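Local coordinates for protein CRS2 (Zea mays, PDB 1RYN) that facilitates the splicing of group IIB introns in maize chloroplasts, in complexes with CAF1 or CAF2, and has no peptidyl-tRNA hydrolase activity despite belonging to that family, at residues A9-P14 with V63-Y68; G56-L61 with L177-F182; L104-K109 with P132-G137. The protein carries 3 engineered substitutions. One frame throughout, in Å; residues are numbered along the deposited sequence.

Interaction 1 of 3, residues A9-P14 with V63-Y68; sequences AGLGNP and VKPQSY
Y68 turns its ring onto the pyrrolidine of P14 with CG anti to the carbonyl carbon (chi1 -65°), and N13, with the same first torsion (-66°), brings its amide to the same tyrosine. The pair lies just beyond the C-terminal ends of two neighbouring parallel strands of the peptidyl-tRNA hydrolase fold. P14 CD sits 3.4 Å from the centroid of the Y68 ring and almost on its normal, a CH-pi contact over one face. On the same segment as Y68, Q66, its chain bent at chi2, brings OE1 3.3 Å from P14 CB. N13 OD1 approaches Y68 CA to 3.4 Å and is hydrogen-bonded by the backbone N of M69; N13 also touches Y18. Both Y18 and Y68 correspond to tRNA-binding positions in related hydrolases, and N13 is near H23, equivalent to their catalytic histidine. Toward the sheet, A9 and V63 form a parallel bridge, and the G10 N to V63 O bond is nearly straight (160°). L11 CD2 packs against P65 CG. Where the backbones part, one water joins them: it donates to G12 O and P65 O, both at 2.7 Å, and accepts from Y68 N at 2.6 Å.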
ATOM      1  N   ALA A   9      -1.790  -5.130  -2.518  1.00 30.19           N
ATOM      2  CA  ALA A   9      -2.491  -4.088  -3.247  1.00 26.00           C
ATOM      3  C   ALA A   9      -2.151  -2.733  -2.745  1.00 28.77           C
ATOM      4  O   ALA A   9      -2.209  -2.527  -1.561  1.00 26.71           O
ATOM      5  CB  ALA A   9      -3.965  -4.222  -2.926  1.00 28.79           C
ATOM      6  N   GLY A  10      -1.847  -1.814  -3.636  1.00 21.32           N
ATOM      7  CA  GLY A  10      -1.542  -0.458  -3.194  1.00 18.35           C
ATOM      8  C   GLY A  10      -2.702   0.367  -3.696  1.00 30.20           C
ATOM      9  O   GLY A  10      -3.250   0.065  -4.759  1.00 27.04           O
ATOM     10  N   LEU A  11      -3.101   1.366  -2.941  1.00 24.68           N
ATOM     11  CA  LEU A  11      -4.230   2.180  -3.343  1.00 27.71           C
ATOM     12  C   LEU A  11      -3.881   3.458  -4.087  1.00 26.68           C
ATOM     13  O   LEU A  11      -2.794   3.972  -3.969  1.00 28.15           O
ATOM     14  CB  LEU A  11      -5.148   2.460  -2.140  1.00 29.93           C
ATOM     15  CG  LEU A  11      -5.514   1.197  -1.358  1.00 31.29           C
ATOM     16  CD1 LEU A  11      -6.410   1.569  -0.175  1.00 32.97           C
ATOM     17  CD2 LEU A  11      -6.268   0.208  -2.258  1.00 35.90           C
ATOM     18  N   GLY A  12      -4.817   3.985  -4.846  1.00 20.29           N
ATOM     19  CA  GLY A  12      -4.575   5.221  -5.575  1.00 20.53           C
ATOM     20  C   GLY A  12      -5.675   5.474  -6.608  1.00 30.57           C
ATOM     21  O   GLY A  12      -6.639   4.718  -6.694  1.00 23.50           O
ATOM     22  N   ASN A  13      -5.498   6.545  -7.386  1.00 31.03           N
ATOM     23  CA  ASN A  13      -6.398   6.920  -8.471  1.00 24.86           C
ATOM     24  C   ASN A  13      -5.597   6.792  -9.740  1.00 31.97           C
ATOM     25  O   ASN A  13      -4.478   7.298  -9.871  1.00 34.61           O
ATOM     26  CB  ASN A  13      -6.913   8.357  -8.366  1.00 28.30           C
ATOM     27  CG  ASN A  13      -7.811   8.553  -7.167  1.00 36.30           C
ATOM     28  OD1 ASN A  13      -8.764   7.797  -6.988  1.00 34.69           O
ATOM     29  ND2 ASN A  13      -7.502   9.548  -6.335  1.00 37.44           N
ATOM     30  N   PRO A  14      -6.160   6.130 -10.689  1.00 29.49           N
ATOM     31  CA  PRO A  14      -5.455   5.929 -11.919  1.00 35.36           C
ATOM     32  C   PRO A  14      -5.476   7.170 -12.773  1.00 38.20           C
ATOM     33  O   PRO A  14      -6.419   7.954 -12.671  1.00 37.88           O
ATOM     34  CB  PRO A  14      -6.300   4.854 -12.647  1.00 38.42           C
ATOM     35  CG  PRO A  14      -7.714   4.973 -12.084  1.00 38.84           C
ATOM     36  CD  PRO A  14      -7.616   5.924 -10.891  1.00 32.39           C
ATOM     37  N   VAL A  63      -1.358  -5.859  -7.075  1.00 21.10           N
ATOM     38  CA  VAL A  63      -2.450  -5.186  -7.674  1.00 20.99           C
ATOM     39  C   VAL A  63      -2.545  -3.701  -7.484  1.00 20.01           C
ATOM     40  O   VAL A  63      -2.159  -3.150  -6.464  1.00 24.76           O
ATOM     41  CB  VAL A  63      -3.570  -5.646  -6.726  1.00 29.58           C
ATOM     42  CG1 VAL A  63      -4.949  -5.290  -7.222  1.00 34.85           C
ATOM     43  CG2 VAL A  63      -3.430  -7.116  -6.440  1.00 36.67           C
ATOM     44  N   LYS A  64      -3.150  -3.069  -8.461  1.00 24.13           N
ATOM     45  CA  LYS A  64      -3.405  -1.642  -8.381  1.00 26.56           C
ATOM     46  C   LYS A  64      -4.853  -1.481  -8.802  1.00 30.78           C
ATOM     47  O   LYS A  64      -5.154  -1.550  -9.984  1.00 26.02           O
ATOM     48  CB  LYS A  64      -2.514  -0.834  -9.302  1.00 27.23           C
ATOM     49  CG  LYS A  64      -1.189  -0.467  -8.656  1.00 35.20           C
ATOM     50  CD  LYS A  64      -0.047  -0.329  -9.660  1.00 65.47           C
ATOM     51  CE  LYS A  64      -0.409   0.448 -10.922  1.00 59.33           C
ATOM     52  NZ  LYS A  64       0.614   1.436 -11.319  1.00 45.51           N
ATOM     53  N   PRO A  65      -5.763  -1.335  -7.867  1.00 29.78           N
ATOM     54  CA  PRO A  65      -7.170  -1.189  -8.274  1.00 34.72           C
ATOM     55  C   PRO A  65      -7.353  -0.012  -9.262  1.00 40.34           C
ATOM     56  O   PRO A  65      -6.656   1.008  -9.217  1.00 41.23           O
ATOM     57  CB  PRO A  65      -8.001  -1.056  -6.989  1.00 28.60           C
ATOM     58  CG  PRO A  65      -7.064  -1.541  -5.883  1.00 34.49           C
ATOM     59  CD  PRO A  65      -5.637  -1.325  -6.391  1.00 30.39           C
ATOM     60  N   GLN A  66      -8.280  -0.155 -10.178  1.00 29.21           N
ATOM     61  CA  GLN A  66      -8.486   0.865 -11.164  1.00 25.34           C
ATOM     62  C   GLN A  66      -9.824   1.546 -10.992  1.00 36.86           C
ATOM     63  O   GLN A  66     -10.291   2.304 -11.852  1.00 34.96           O
ATOM     64  CB  GLN A  66      -8.493   0.138 -12.519  1.00 36.03           C
ATOM     65  CG  GLN A  66      -7.863   0.914 -13.687  1.00 61.00           C
ATOM     66  CD  GLN A  66      -6.390   1.145 -13.506  1.00 41.55           C
ATOM     67  OE1 GLN A  66      -5.800   1.963 -14.227  1.00 54.30           O
ATOM     68  NE2 GLN A  66      -5.818   0.504 -12.497  1.00 43.28           N
ATOM     69  N   SER A  67     -10.451   1.292  -9.871  1.00 28.80           N
ATOM     70  CA  SER A  67     -11.744   1.864  -9.616  1.00 38.75           C
ATOM     71  C   SER A  67     -11.774   3.215  -8.912  1.00 43.62           C
ATOM     72  O   SER A  67     -12.876   3.734  -8.673  1.00 42.46           O
ATOM     73  CB  SER A  67     -12.613   0.872  -8.861  1.00 59.93           C
ATOM     74  OG  SER A  67     -11.996   0.538  -7.626  1.00 75.39           O
ATOM     75  N   TYR A  68     -10.595   3.766  -8.565  1.00 26.52           N
ATOM     76  CA  TYR A  68     -10.529   5.026  -7.842  1.00 23.86           C
ATOM     77  C   TYR A  68     -10.540   4.775  -6.322  1.00 33.07           C
ATOM     78  O   TYR A  68     -11.233   3.937  -5.761  1.00 31.92           O
ATOM     79  CB  TYR A  68     -11.495   6.132  -8.342  1.00 23.73           C
ATOM     80  CG  TYR A  68     -11.158   6.594  -9.764  1.00 30.68           C
ATOM     81  CD1 TYR A  68     -11.230   5.743 -10.872  1.00 35.04           C
ATOM     82  CD2 TYR A  68     -10.736   7.909  -9.993  1.00 42.68           C
ATOM     83  CE1 TYR A  68     -10.893   6.196 -12.151  1.00 46.03           C
ATOM     84  CE2 TYR A  68     -10.404   8.389 -11.261  1.00 44.10           C
ATOM     85  CZ  TYR A  68     -10.512   7.529 -12.353  1.00 50.07           C
ATOM     86  OH  TYR A  68     -10.196   7.984 -13.606  1.00 70.90           O
TER
HETATM   87  O   HOH W   1      -8.032   3.153  -8.475  1.00 33.44           O

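Interaction 2 of 3, residues G56-L61 with L177-F182; sequences GEVPVL and LVLKGF
A strand-to-helix contact at the surface of the alpha/beta fold sets the beginning of strand 58-65, with the turn before it, against the C-terminal end of helix 157-180. It is small, 215 Å² in all, and mostly apolar, with no hydrogen bond between the segments. V58 faces the helix from the strand side, and V178 and L179 meet it: its CB points toward the helix and the two methyls divide the work. CG1, anti to the backbone N (chi1 -177°), meets V178 CG1 at 3.7 Å in an oblique crossing, while CG2 lies 3.8 Å from L179 CD1, the two side chains running past each other in opposite senses. L179 also extends to the turn. Its CD2 is 4.0 Å from G56 CA, where a beta carbon would collide with that methyl; the positive phi of G56 (69°) favours glycine as well. On its other branch L179 CD1 comes within 3.3 Å of E57 OE1, the acid crossing the leucine at about a right angle. E57 CG stands between its backbone N and carbonyl carbon, and a bend at chi2 swings the carboxylate over to the methyl. W6 of the adjacent strand 6-10 touches both V58 and V178, a common neighbour for strand 58-65 and helix 157-180.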
ATOM      1  N   GLY A  56      10.296 -15.001  -3.209  1.00 36.82           N
ATOM      2  CA  GLY A  56      10.921 -16.157  -2.704  1.00 37.14           C
ATOM      3  C   GLY A  56      10.007 -17.259  -3.130  1.00 32.39           C
ATOM      4  O   GLY A  56       9.596 -17.289  -4.268  1.00 35.03           O
ATOM      5  N   GLU A  57       9.677 -18.145  -2.212  1.00 32.51           N
ATOM      6  CA  GLU A  57       8.825 -19.249  -2.537  1.00 39.27           C
ATOM      7  C   GLU A  57       7.395 -18.916  -2.353  1.00 40.26           C
ATOM      8  O   GLU A  57       6.579 -19.731  -2.664  1.00 32.96           O
ATOM      9  CB  GLU A  57       9.094 -20.483  -1.654  1.00 44.32           C
ATOM     10  CG  GLU A  57       8.816 -20.188  -0.165  1.00 53.64           C
ATOM     11  CD  GLU A  57      10.092 -20.008   0.623  1.00100.00           C
ATOM     12  OE1 GLU A  57      11.059 -19.338   0.240  1.00 44.52           O
ATOM     13  OE2 GLU A  57      10.057 -20.662   1.765  1.00 66.56           O
ATOM     14  N   VAL A  58       7.097 -17.757  -1.842  1.00 25.67           N
ATOM     15  CA  VAL A  58       5.719 -17.394  -1.610  1.00 26.30           C
ATOM     16  C   VAL A  58       5.044 -16.775  -2.804  1.00 25.25           C
ATOM     17  O   VAL A  58       5.485 -15.754  -3.305  1.00 26.64           O
ATOM     18  CB  VAL A  58       5.698 -16.391  -0.464  1.00 37.48           C
ATOM     19  CG1 VAL A  58       4.276 -15.997  -0.072  1.00 36.86           C
ATOM     20  CG2 VAL A  58       6.477 -16.982   0.716  1.00 38.15           C
ATOM     21  N   PRO A  59       3.945 -17.382  -3.256  1.00 29.86           N
ATOM     22  CA  PRO A  59       3.207 -16.853  -4.397  1.00 24.48           C
ATOM     23  C   PRO A  59       2.429 -15.640  -4.024  1.00 26.27           C
ATOM     24  O   PRO A  59       1.754 -15.645  -2.988  1.00 24.76           O
ATOM     25  CB  PRO A  59       2.107 -17.864  -4.742  1.00 26.51           C
ATOM     26  CG  PRO A  59       1.915 -18.681  -3.474  1.00 38.27           C
ATOM     27  CD  PRO A  59       3.204 -18.517  -2.647  1.00 28.12           C
ATOM     28  N   VAL A  60       2.467 -14.632  -4.887  1.00 23.58           N
ATOM     29  CA  VAL A  60       1.708 -13.416  -4.609  1.00 25.44           C
ATOM     30  C   VAL A  60       1.094 -12.842  -5.852  1.00 27.36           C
ATOM     31  O   VAL A  60       1.458 -13.175  -6.950  1.00 27.55           O
ATOM     32  CB  VAL A  60       2.609 -12.314  -4.036  1.00 32.46           C
ATOM     33  CG1 VAL A  60       3.376 -12.781  -2.826  1.00 27.05           C
ATOM     34  CG2 VAL A  60       3.614 -11.832  -5.074  1.00 33.97           C
ATOM     35  N   LEU A  61       0.164 -11.932  -5.640  1.00 30.02           N
ATOM     36  CA  LEU A  61      -0.482 -11.166  -6.679  1.00 25.79           C
ATOM     37  C   LEU A  61      -0.317  -9.703  -6.231  1.00 30.18           C
ATOM     38  O   LEU A  61      -0.570  -9.356  -5.064  1.00 31.06           O
ATOM     39  CB  LEU A  61      -1.988 -11.475  -6.963  1.00 30.61           C
ATOM     40  CG  LEU A  61      -2.669 -12.230  -5.842  1.00 37.72           C
ATOM     41  CD1 LEU A  61      -4.172 -12.152  -6.001  0.80 37.54           C
ATOM     42  CD2 LEU A  61      -2.205 -13.679  -5.839  1.00 54.04           C
ATOM     43  N   LEU A 177       7.737  -9.367   5.821  1.00 26.35           N
ATOM     44  CA  LEU A 177       6.498  -9.812   6.376  1.00 20.51           C
ATOM     45  C   LEU A 177       6.020 -11.067   5.746  1.00 34.06           C
ATOM     46  O   LEU A 177       5.530 -11.957   6.410  1.00 42.99           O
ATOM     47  CB  LEU A 177       5.424  -8.786   6.109  1.00 25.21           C
ATOM     48  CG  LEU A 177       4.179  -9.097   6.909  1.00 32.95           C
ATOM     49  CD1 LEU A 177       4.526  -9.090   8.393  1.00 39.24           C
ATOM     50  CD2 LEU A 177       3.103  -8.055   6.592  1.00 43.40           C
ATOM     51  N   VAL A 178       6.143 -11.077   4.437  1.00 28.21           N
ATOM     52  CA  VAL A 178       5.698 -12.164   3.618  1.00 28.15           C
ATOM     53  C   VAL A 178       6.580 -13.390   3.608  1.00 31.53           C
ATOM     54  O   VAL A 178       6.112 -14.529   3.673  1.00 33.84           O
ATOM     55  CB  VAL A 178       5.523 -11.639   2.214  1.00 27.16           C
ATOM     56  CG1 VAL A 178       5.532 -12.773   1.212  1.00 33.10           C
ATOM     57  CG2 VAL A 178       4.271 -10.786   2.120  1.00 27.18           C
ATOM     58  N   LEU A 179       7.871 -13.182   3.504  1.00 30.94           N
ATOM     59  CA  LEU A 179       8.801 -14.326   3.435  1.00 27.63           C
ATOM     60  C   LEU A 179       9.788 -14.508   4.587  1.00 43.38           C
ATOM     61  O   LEU A 179       9.887 -15.570   5.177  1.00 37.77           O
ATOM     62  CB  LEU A 179       9.596 -14.162   2.134  1.00 25.26           C
ATOM     63  CG  LEU A 179      10.723 -15.137   1.994  1.00 25.57           C
ATOM     64  CD1 LEU A 179      10.134 -16.466   1.549  1.00 32.29           C
ATOM     65  CD2 LEU A 179      11.598 -14.585   0.894  1.00 29.83           C
ATOM     66  N   LYS A 180      10.536 -13.449   4.858  1.00 50.95           N
ATOM     67  CA  LYS A 180      11.568 -13.413   5.864  1.00 60.15           C
ATOM     68  C   LYS A 180      11.136 -13.708   7.292  1.00 81.18           C
ATOM     69  O   LYS A 180      11.372 -14.792   7.835  1.00 85.34           O
ATOM     70  CB  LYS A 180      12.406 -12.132   5.780  1.00 60.60           C
ATOM     71  CG  LYS A 180      13.542 -12.212   4.771  1.00 53.75           C
ATOM     72  CD  LYS A 180      13.436 -11.201   3.641  1.00 45.16           C
ATOM     73  CE  LYS A 180      14.786 -10.607   3.256  1.00 72.17           C
ATOM     74  NZ  LYS A 180      15.060 -10.589   1.811  1.00 63.89           N
ATOM     75  N   GLY A 181      10.524 -12.698   7.903  1.00 73.74           N
ATOM     76  CA  GLY A 181      10.082 -12.766   9.291  1.00 65.26           C
ATOM     77  C   GLY A 181      10.825 -11.666  10.075  1.00 52.35           C
ATOM     78  O   GLY A 181      12.040 -11.548   9.899  1.00 45.94           O
ATOM     79  N   PHE A 182      10.051 -10.879  10.897  1.00 52.57           N
ATOM     80  CA  PHE A 182      10.350  -9.329  11.242  1.00 52.80           C
ATOM     81  C   PHE A 182      11.684  -9.065  11.962  1.00 81.30           C
ATOM     82  O   PHE A 182      12.092  -8.070  11.291  1.00100.00           O
ATOM     83  CB  PHE A 182       9.172  -8.658  11.886  1.00 51.53           C
ATOM     84  CG  PHE A 182       8.926  -7.671  10.746  1.00 53.72           C
ATOM     85  CD1 PHE A 182       9.697  -6.520  10.496  1.00 45.22           C
ATOM     86  CD2 PHE A 182       7.804  -7.838   9.938  1.00 55.18           C
ATOM     87  CE1 PHE A 182       9.425  -5.666   9.436  1.00 50.11           C
ATOM     88  CE2 PHE A 182       7.480  -6.990   8.895  1.00 51.87           C
ATOM     89  CZ  PHE A 182       8.302  -5.901   8.647  1.00 47.24           C
TER

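Interaction 3 of 3, residues L104-K109 with P132-G137; sequences LRLQKK and PRLSIG
Four backbone hydrogen bonds join R105 to S135 and Q107 to R133, making strands 104-107 and 133-137 an antiparallel pair at the edge of the mixed sheet of the peptidyl-tRNA hydrolase fold. Both directions of each pair are used: S135 N reaches R105 O at 2.7 Å and R105 N returns to S135 O at 2.9 Å. Q107 N to R133 O is the straightest of the four (168°), and R133 N returns a bond to Q107 O. The short strands run 161° apart.

On the face shared by R105, Q107, R133 and S135, the chain of R133 is bent at chi2, and its guanidinium makes a cation-pi contact with F131; NE is held by F131 O and NH2 by R129 O. A leucine in its place would probably leave those two carbonyls without this donor and F131 without its cation. S135 CB touches R105 CB, and its OG has weak hydrogen bonds to Y94 and D96 of the neighbouring strand.

The opposite face is apolar. L104 and I136 lie side by side and point the same way, with L104 CD2 4.0 Å from I136 CG1. L134 has CG anti to the backbone N (chi1 168°), which brings CD1 alongside L104 CB. Helix 157-180 covers L104 and L134, and helix 186-196 covers L104 and L106. Beyond the strand ends K108 CD rests 4.0 Å from P132 CB, and within the apolar layer the side chains of L106 and L134 meet at a slant, L106 CD2 lying 4.0 Å from L134 CB.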
ATOM      1  N   LEU A 104       6.981   4.733   7.585  1.00 32.22           N
ATOM      2  CA  LEU A 104       6.062   3.643   7.298  1.00 22.97           C
ATOM      3  C   LEU A 104       5.545   3.070   8.633  1.00 32.08           C
ATOM      4  O   LEU A 104       6.171   3.202   9.712  1.00 29.68           O
ATOM      5  CB  LEU A 104       6.741   2.504   6.522  1.00 27.48           C
ATOM      6  CG  LEU A 104       7.672   2.975   5.416  1.00 26.99           C
ATOM      7  CD1 LEU A 104       8.620   1.876   5.034  1.00 25.49           C
ATOM      8  CD2 LEU A 104       6.851   3.375   4.200  1.00 22.95           C
ATOM      9  N   ARG A 105       4.404   2.406   8.553  1.00 23.87           N
ATOM     10  CA  ARG A 105       3.778   1.777   9.700  1.00 22.73           C
ATOM     11  C   ARG A 105       3.098   0.502   9.242  1.00 36.50           C
ATOM     12  O   ARG A 105       2.317   0.474   8.310  1.00 36.79           O
ATOM     13  CB  ARG A 105       2.737   2.637  10.381  1.00 21.12           C
ATOM     14  CG  ARG A 105       1.954   1.900  11.470  1.00 29.93           C
ATOM     15  CD  ARG A 105       1.341   2.850  12.520  1.00 57.24           C
ATOM     16  NE  ARG A 105       1.626   2.431  13.910  1.00100.00           N
ATOM     17  CZ  ARG A 105       2.029   3.197  14.950  1.00100.00           C
ATOM     18  NH1 ARG A 105       2.214   4.517  14.857  1.00100.00           N
ATOM     19  NH2 ARG A 105       2.238   2.616  16.131  1.00100.00           N
ATOM     20  N   LEU A 106       3.394  -0.577   9.914  1.00 34.00           N
ATOM     21  CA  LEU A 106       2.806  -1.861   9.567  1.00 29.16           C
ATOM     22  C   LEU A 106       1.854  -2.284  10.646  1.00 29.12           C
ATOM     23  O   LEU A 106       2.211  -2.373  11.803  1.00 39.13           O
ATOM     24  CB  LEU A 106       3.935  -2.897   9.565  1.00 25.89           C
ATOM     25  CG  LEU A 106       4.586  -3.061   8.221  1.00 36.09           C
ATOM     26  CD1 LEU A 106       5.797  -3.969   8.386  1.00 36.49           C
ATOM     27  CD2 LEU A 106       3.579  -3.748   7.286  1.00 27.41           C
ATOM     28  N   GLN A 107       0.636  -2.522  10.307  1.00 28.46           N
ATOM     29  CA  GLN A 107      -0.286  -2.988  11.329  1.00 35.89           C
ATOM     30  C   GLN A 107      -1.121  -4.218  10.854  1.00 45.53           C
ATOM     31  O   GLN A 107      -1.265  -4.495   9.656  1.00 37.13           O
ATOM     32  CB  GLN A 107      -1.071  -1.920  12.099  1.00 40.75           C
ATOM     33  CG  GLN A 107      -0.790  -0.470  11.667  1.00 69.47           C
ATOM     34  CD  GLN A 107      -2.067   0.305  11.372  1.00 65.99           C
ATOM     35  OE1 GLN A 107      -3.063   0.190  12.096  1.00 63.31           O
ATOM     36  NE2 GLN A 107      -2.052   1.080  10.290  1.00 56.84           N
ATOM     37  N   LYS A 108      -1.667  -4.986  11.792  1.00 38.21           N
ATOM     38  CA  LYS A 108      -2.419  -6.155  11.416  1.00 43.54           C
ATOM     39  C   LYS A 108      -3.797  -6.218  12.022  1.00 60.88           C
ATOM     40  O   LYS A 108      -4.285  -7.292  12.359  1.00 61.57           O
ATOM     41  CB  LYS A 108      -1.632  -7.395  11.765  1.00 52.53           C
ATOM     42  CG  LYS A 108      -0.167  -7.068  11.919  1.00 59.90           C
ATOM     43  CD  LYS A 108       0.642  -7.581  10.751  1.00 53.67           C
ATOM     44  CE  LYS A 108       1.777  -6.651  10.401  1.00 86.14           C
ATOM     45  NZ  LYS A 108       2.949  -7.406   9.942  1.00100.00           N
ATOM     46  N   LYS A 109      -4.414  -5.051  12.147  1.00 58.15           N
ATOM     47  CA  LYS A 109      -5.740  -4.918  12.701  1.00 50.46           C
ATOM     48  C   LYS A 109      -6.068  -3.442  12.904  1.00100.00           C
ATOM     49  O   LYS A 109      -5.662  -2.578  12.126  1.00 89.85           O
ATOM     50  CB  LYS A 109      -5.903  -5.709  13.994  1.00 55.57           C
ATOM     51  CG  LYS A 109      -5.464  -4.960  15.248  1.00100.00           C
ATOM     52  CD  LYS A 109      -4.774  -5.850  16.280  1.00100.00           C
ATOM     53  CE  LYS A 109      -5.719  -6.798  17.009  1.00100.00           C
ATOM     54  NZ  LYS A 109      -5.181  -7.229  18.310  1.00100.00           N
ATOM     55  N   PRO A 132      -3.367  -7.255   7.345  1.00 27.31           N
ATOM     56  CA  PRO A 132      -2.228  -6.357   7.500  1.00 18.93           C
ATOM     57  C   PRO A 132      -2.270  -5.210   6.541  1.00 27.43           C
ATOM     58  O   PRO A 132      -2.732  -5.287   5.393  1.00 33.37           O
ATOM     59  CB  PRO A 132      -0.986  -7.158   7.142  1.00 21.80           C
ATOM     60  CG  PRO A 132      -1.477  -8.385   6.382  1.00 32.30           C
ATOM     61  CD  PRO A 132      -2.969  -8.524   6.668  1.00 29.05           C
ATOM     62  N   ARG A 133      -1.772  -4.119   7.017  1.00 23.84           N
ATOM     63  CA  ARG A 133      -1.728  -2.927   6.218  1.00 22.71           C
ATOM     64  C   ARG A 133      -0.411  -2.229   6.414  1.00 32.71           C
ATOM     65  O   ARG A 133       0.126  -2.204   7.530  1.00 31.11           O
ATOM     66  CB  ARG A 133      -2.801  -1.954   6.649  1.00 28.63           C
ATOM     67  CG  ARG A 133      -4.086  -2.634   7.050  1.00 44.94           C
ATOM     68  CD  ARG A 133      -4.215  -2.780   8.552  1.00 35.34           C
ATOM     69  NE  ARG A 133      -5.562  -3.167   8.964  1.00 38.88           N
ATOM     70  CZ  ARG A 133      -6.468  -2.321   9.415  1.00 53.03           C
ATOM     71  NH1 ARG A 133      -6.210  -1.021   9.514  1.00 47.01           N
ATOM     72  NH2 ARG A 133      -7.663  -2.789   9.760  1.00 52.23           N
ATOM     73  N   LEU A 134       0.085  -1.669   5.310  1.00 36.23           N
ATOM     74  CA  LEU A 134       1.331  -0.914   5.275  1.00 31.33           C
ATOM     75  C   LEU A 134       1.014   0.581   5.027  1.00 39.17           C
ATOM     76  O   LEU A 134       0.670   0.983   3.915  1.00 33.92           O
ATOM     77  CB  LEU A 134       2.357  -1.481   4.242  1.00 24.43           C
ATOM     78  CG  LEU A 134       3.538  -0.527   4.001  1.00 28.36           C
ATOM     79  CD1 LEU A 134       4.251  -0.339   5.315  1.00 28.98           C
ATOM     80  CD2 LEU A 134       4.551  -1.086   3.011  1.00 30.45           C
ATOM     81  N   SER A 135       1.086   1.403   6.076  1.00 24.96           N
ATOM     82  CA  SER A 135       0.831   2.808   5.902  1.00 30.05           C
ATOM     83  C   SER A 135       2.126   3.543   5.536  1.00 36.26           C
ATOM     84  O   SER A 135       3.171   3.274   6.128  1.00 32.26           O
ATOM     85  CB  SER A 135       0.320   3.477   7.200  1.00 35.85           C
ATOM     86  OG  SER A 135      -0.926   2.944   7.616  1.00 51.70           O
ATOM     87  N   ILE A 136       2.029   4.497   4.577  1.00 27.43           N
ATOM     88  CA  ILE A 136       3.136   5.345   4.138  1.00 25.10           C
ATOM     89  C   ILE A 136       2.761   6.757   4.520  1.00 24.24           C
ATOM     90  O   ILE A 136       1.824   7.337   3.988  1.00 27.52           O
ATOM     91  CB  ILE A 136       3.317   5.308   2.637  1.00 39.85           C
ATOM     92  CG1 ILE A 136       3.492   3.872   2.142  1.00 47.03           C
ATOM     93  CG2 ILE A 136       4.496   6.203   2.278  1.00 35.45           C
ATOM     94  CD1 ILE A 136       3.529   3.751   0.626  1.00 46.48           C
ATOM     95  N   GLY A 137       3.451   7.343   5.454  1.00 23.59           N
ATOM     96  CA  GLY A 137       3.054   8.675   5.832  1.00 22.02           C
ATOM     97  C   GLY A 137       3.273   9.754   4.790  1.00 32.31           C
ATOM     98  O   GLY A 137       4.253   9.764   4.022  1.00 31.23           O
TER

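In the fold
From the N terminus, strand 6-10 and its following loop form the first half of interaction 1, which closes on the far end of strand 58-65 after 48 intervening residues. The near end of that strand opens interaction 2, so the two cross along the chain. Interaction 3 is nested inside the 115-residue loop that interaction 2 closes, its own segments 22 residues apart. Interactions 1 and 3 follow in series, on opposite sides of the chain's centre with centres about 17 Å apart; the one sheet joins them. Interactions 2 and 3 touch directly: L177 packs on P132 and F182 on L106, bringing the end of helix 157-180 and the residues after it against edge strand 104-107 and the start of its partner 133-137.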